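Local coordinates for endo-beta-mannanase (Rhizomucor miehei, PDB 4QP0), which probably hydrolyses internal beta-1,4-mannosidic linkages at random in mannans, galactomannans and glucomannans, as a secreted glycoside hydrolase of family 5, at residues G169-N174 and F252-L257; A197-I202 and S248-G253. All coordinates share one frame; numbering follows the deposited sequence.

Contact 1 of 2, residues G169-N174 and F252-L257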
# COMPACT_ATOMS: atom_id res chain seq x y z
N GLY A 169 -5.26 -1.60 8.19
CA GLY A 169 -3.94 -1.94 8.68
C GLY A 169 -2.91 -0.98 8.16
O GLY A 169 -3.19 -0.19 7.26
N TRP A 170 -1.72 -1.04 8.75
CA TRP A 170 -0.58 -0.21 8.36
C TRP A 170 0.36 -0.85 7.38
O TRP A 170 0.66 -2.04 7.48
CB TRP A 170 0.23 0.17 9.60
CG TRP A 170 -0.62 0.80 10.67
CD1 TRP A 170 -0.99 0.25 11.89
CD2 TRP A 170 -1.25 2.12 10.62
NE1 TRP A 170 -1.78 1.12 12.59
CE2 TRP A 170 -1.98 2.27 11.89
CE3 TRP A 170 -1.28 3.17 9.70
CZ2 TRP A 170 -2.70 3.42 12.20
CZ3 TRP A 170 -2.00 4.32 10.03
CH2 TRP A 170 -2.69 4.45 11.25
N GLU A 171 0.86 -0.07 6.43
CA GLU A 171 1.93 -0.52 5.56
C GLU A 171 3.15 0.34 5.79
O GLU A 171 3.06 1.57 5.81
CB GLU A 171 1.52 -0.46 4.10
CG GLU A 171 0.26 -1.24 3.77
CD GLU A 171 0.20 -1.65 2.32
OE1 GLU A 171 0.43 -0.79 1.44
OE2 GLU A 171 -0.08 -2.84 2.08
N ILE A 172 4.30 -0.32 5.97
CA ILE A 172 5.58 0.34 6.26
C ILE A 172 5.97 1.38 5.20
O ILE A 172 6.16 2.56 5.51
CB ILE A 172 6.72 -0.69 6.42
CG1 ILE A 172 6.48 -1.58 7.65
CG2 ILE A 172 8.07 0.02 6.49
CD1 ILE A 172 7.32 -2.84 7.68
N ALA A 173 6.10 0.93 3.95
CA ALA A 173 6.48 1.79 2.84
C ALA A 173 5.97 1.25 1.52
O ALA A 173 5.74 0.05 1.37
CB ALA A 173 8.00 1.92 2.79
N ASN A 174 5.79 2.15 0.56
CA ASN A 174 5.36 1.77 -0.77
C ASN A 174 6.53 1.29 -1.62
O ASN A 174 7.52 2.00 -1.81
CB ASN A 174 4.65 2.94 -1.45
CG ASN A 174 4.06 2.56 -2.78
OD1 ASN A 174 3.34 1.56 -2.88
ND2 ASN A 174 4.35 3.34 -3.81
N PHE A 252 -0.06 -9.85 6.88
CA PHE A 252 -0.36 -10.26 5.51
C PHE A 252 0.72 -9.80 4.53
O PHE A 252 1.47 -8.85 4.81
CB PHE A 252 -1.76 -9.79 5.08
CG PHE A 252 -1.92 -8.30 5.00
CD1 PHE A 252 -1.69 -7.63 3.81
CD2 PHE A 252 -2.31 -7.57 6.12
CE1 PHE A 252 -1.84 -6.25 3.74
CE2 PHE A 252 -2.47 -6.19 6.05
CZ PHE A 252 -2.23 -5.53 4.86
N GLY A 253 0.81 -10.49 3.40
CA GLY A 253 1.77 -10.16 2.35
C GLY A 253 1.13 -9.35 1.24
O GLY A 253 -0.07 -9.48 0.96
N THR A 254 1.94 -8.51 0.61
CA THR A 254 1.47 -7.67 -0.47
C THR A 254 2.31 -7.86 -1.72
O THR A 254 3.53 -8.01 -1.64
CB THR A 254 1.52 -6.19 -0.09
OG1 THR A 254 2.73 -5.94 0.63
CG2 THR A 254 0.34 -5.83 0.80
N PHE A 255 1.64 -7.86 -2.86
CA PHE A 255 2.30 -7.80 -4.15
C PHE A 255 1.54 -6.95 -5.18
O PHE A 255 0.32 -6.74 -5.10
CB PHE A 255 2.64 -9.21 -4.67
CG PHE A 255 1.47 -9.96 -5.25
CD1 PHE A 255 1.33 -10.09 -6.63
CD2 PHE A 255 0.52 -10.57 -4.43
CE1 PHE A 255 0.28 -10.81 -7.18
CE2 PHE A 255 -0.54 -11.28 -4.98
CZ PHE A 255 -0.66 -11.41 -6.36
N HIS A 256 2.30 -6.45 -6.15
CA HIS A 256 1.78 -5.57 -7.18
C HIS A 256 1.93 -6.24 -8.50
O HIS A 256 2.72 -7.17 -8.64
CB HIS A 256 2.55 -4.25 -7.16
CG HIS A 256 2.44 -3.49 -5.86
ND1 HIS A 256 2.64 -2.17 -5.77
CD2 HIS A 256 2.11 -3.92 -4.57
CE1 HIS A 256 2.47 -1.77 -4.49
NE2 HIS A 256 2.15 -2.85 -3.76
N LEU A 257 1.17 -5.78 -9.49
CA LEU A 257 1.25 -6.31 -10.85
C LEU A 257 1.29 -5.19 -11.89
O LEU A 257 0.30 -4.48 -12.08
CB LEU A 257 0.11 -7.30 -11.12
CG LEU A 257 0.02 -7.95 -12.52
CD1 LEU A 257 1.33 -8.63 -12.90
CD2 LEU A 257 -1.14 -8.93 -12.58
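Glu171 reaches across the barrel interior from the end of strand 167-171, and its OE2 meets the methyl of Thr254 (OE2 to CG2, 3.3 Å), the two side chains coming from opposite directions. The extended chain beyond CG carries the carboxylate past the ring of Phe252 as well. OE2 of Glu171 lies obliquely 4.2 Å from CE1 of Phe252, the carboxylate and ring planes 24° apart. A glutamate suits this buried place because its other oxygen is satisfied: OE1 makes a salt bridge to Arg53 and a hydrogen bond to Thr106. Thr254 divides its work likewise, offering CG2 to Glu171 while OG1 accepts from the backbone N of Gly218. Nearer the mouth, Asn174 brings OD1 to the edge of the His256 ring, in its plane, 3.8 Å from CE1; the amide and ring planes differ by 33°. Arg53 also bonds this OD1, and ND2 is held by Asn109. His256 has both nitrogens engaged, ND1 by Glu175 and NE2 by Glu292, which fixes the ring's rotation. Such a buried polar network, running from the barrel interior to the C-terminal ends of its strands, is characteristic of the TIM-barrel active-site region in family 5 glycoside hydrolases.

Contact 2 of 2, residues A197-I202 and S248-G253; sequences AWIKEI and SSIDFG
This is a small contact between a helix and a loop in the outer layer of the barrel, where helix 192-209 packs on the connection running from helix 241-245 into strand 253-257. Its apolar centre is a pair of isoleucines: CG2 of Ile199 lies 3.8 Å from CD1 of Ile250, and the two side chains cross at about a right angle. In Ile199 the touching methyl stands anti to the backbone N, while CG1 takes the position anti to the carbonyl carbon (chi1 -65°). Ile250 meets it with the end of its longer branch, CD1, which chi2 of -80° folds back rather than extends. Both also rest on Val217, and branched aliphatic side chains suit a buried seam of this kind, filling it without polar groups to satisfy.

Beside the isoleucines the backbones come closest at Lys200 and Ser249, whose CA atoms are 6.9 Å apart. The CB of Ser249 points toward the helix, but its OG stays 4.2 Å from Lys200 O, too far for a hydrogen bond. Its weak hydrogen bond is to Ser203 OG, which in turn bonds the carbonyls of Ile199 and Lys200; small hydroxyl residues suit the close approach, though the link they make is weak. The CB of Lys200 points away from the loop, and its NZ forms a salt bridge with Glu204 on the exposed side of the helix. One residue beyond Ile250, Asp251 adds a second tie to this helix, since OD2 pairs with Lys207 while also accepting from the backbone N of Val215. The whole is plain structural packing of the (beta/alpha)8 barrel, in which an outer helix meets the loop that leads into a neighbouring strand of the central sheet.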
# COMPACT_ATOMS: atom_id res chain seq x y z
N ALA A 197 15.70 -7.07 7.48
CA ALA A 197 15.94 -6.66 8.87
C ALA A 197 15.32 -5.29 9.19
O ALA A 197 14.76 -5.08 10.27
CB ALA A 197 17.42 -6.69 9.19
N TRP A 198 15.41 -4.36 8.24
CA TRP A 198 14.75 -3.07 8.38
C TRP A 198 13.26 -3.23 8.46
O TRP A 198 12.60 -2.56 9.25
CB TRP A 198 15.15 -2.15 7.23
CG TRP A 198 14.37 -0.86 7.19
CD1 TRP A 198 14.55 0.27 7.97
CD2 TRP A 198 13.24 -0.53 6.30
NE1 TRP A 198 13.65 1.25 7.64
CE2 TRP A 198 12.84 0.84 6.64
CE3 TRP A 198 12.57 -1.20 5.29
CZ2 TRP A 198 11.79 1.48 6.00
CZ3 TRP A 198 11.52 -0.54 4.64
CH2 TRP A 198 11.14 0.77 4.98
N ILE A 199 12.72 -4.14 7.65
CA ILE A 199 11.28 -4.44 7.66
C ILE A 199 10.88 -5.04 9.01
O ILE A 199 9.79 -4.77 9.51
CB ILE A 199 10.90 -5.43 6.54
CG1 ILE A 199 11.13 -4.81 5.16
CG2 ILE A 199 9.47 -5.94 6.72
CD1 ILE A 199 10.15 -3.73 4.76
N LYS A 200 11.77 -5.86 9.57
CA LYS A 200 11.51 -6.57 10.81
C LYS A 200 11.27 -5.60 11.97
O LYS A 200 10.21 -5.64 12.60
CB LYS A 200 12.67 -7.52 11.13
CG LYS A 200 12.47 -8.40 12.35
CD LYS A 200 13.61 -9.40 12.47
CE LYS A 200 13.34 -10.46 13.53
NZ LYS A 200 13.57 -9.93 14.90
N GLU A 201 12.24 -4.71 12.21
CA GLU A 201 12.19 -3.82 13.37
C GLU A 201 11.15 -2.70 13.26
O GLU A 201 10.56 -2.30 14.26
CB GLU A 201 13.58 -3.24 13.69
CG GLU A 201 13.96 -2.00 12.91
CD GLU A 201 15.17 -1.30 13.49
OE1 GLU A 201 16.07 -0.92 12.71
OE2 GLU A 201 15.22 -1.13 14.74
N ILE A 202 10.92 -2.20 12.05
CA ILE A 202 9.87 -1.21 11.82
C ILE A 202 8.49 -1.82 12.07
O ILE A 202 7.66 -1.22 12.74
CB ILE A 202 9.95 -0.59 10.40
CG1 ILE A 202 11.24 0.24 10.24
CG2 ILE A 202 8.72 0.26 10.10
CD1 ILE A 202 11.40 1.39 11.21
N SER A 248 6.89 -12.84 12.02
CA SER A 248 5.69 -12.91 12.86
C SER A 248 5.09 -11.52 13.05
O SER A 248 3.93 -11.38 13.42
CB SER A 248 6.03 -13.53 14.21
OG SER A 248 7.18 -12.90 14.77
N SER A 249 5.89 -10.50 12.76
CA SER A 249 5.48 -9.11 12.87
C SER A 249 4.69 -8.60 11.65
O SER A 249 4.19 -7.47 11.66
CB SER A 249 6.72 -8.25 13.06
OG SER A 249 6.38 -6.99 13.58
N ILE A 250 4.60 -9.42 10.61
CA ILE A 250 3.88 -9.10 9.37
C ILE A 250 2.65 -9.99 9.26
O ILE A 250 2.77 -11.22 9.20
CB ILE A 250 4.78 -9.32 8.12
CG1 ILE A 250 6.10 -8.52 8.22
CG2 ILE A 250 4.02 -9.01 6.84
CD1 ILE A 250 6.00 -7.04 7.87
N ASP A 251 1.46 -9.39 9.24
CA ASP A 251 0.21 -10.16 9.28
C ASP A 251 -0.26 -10.65 7.92
O ASP A 251 -0.83 -11.74 7.83
CB ASP A 251 -0.90 -9.35 9.94
CG ASP A 251 -0.55 -8.92 11.35
OD1 ASP A 251 -0.24 -9.81 12.19
OD2 ASP A 251 -0.58 -7.71 11.61
N PHE A 252 -0.06 -9.85 6.88
CA PHE A 252 -0.36 -10.26 5.51
C PHE A 252 0.72 -9.80 4.53
O PHE A 252 1.47 -8.85 4.81
CB PHE A 252 -1.76 -9.79 5.08
CG PHE A 252 -1.92 -8.30 5.00
CD1 PHE A 252 -1.69 -7.63 3.81
CD2 PHE A 252 -2.31 -7.57 6.12
CE1 PHE A 252 -1.84 -6.25 3.74
CE2 PHE A 252 -2.47 -6.19 6.05
CZ PHE A 252 -2.23 -5.53 4.86
N GLY A 253 0.81 -10.49 3.40
CA GLY A 253 1.77 -10.16 2.35
C GLY A 253 1.13 -9.35 1.24
O GLY A 253 -0.07 -9.48 0.96

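Overall arrangement
Contacts 1 and 2 have centres 10 Å apart and end on one continuous run of chain, sharing Phe252 and Gly253. Along the sequence, strand 167-171 is followed by helix 192-209, then strand 214-216, then the loop entering strand 253-257. Contact 1 spans the barrel interior, its centre about 5 Å from the centre of the chain, whereas the centre of contact 2, in the outer layer, lies about 14 Å from it. The two also touch directly: Ile172 packs on Trp198, with CG2 to CH2 at 3.5 Å, and on Ile202. The outer packing of helix 192-209 and the polar interior thus meet around Ile172, just after strand 167-171, and along the chain entering strand 253-257, as expected of a TIM barrel.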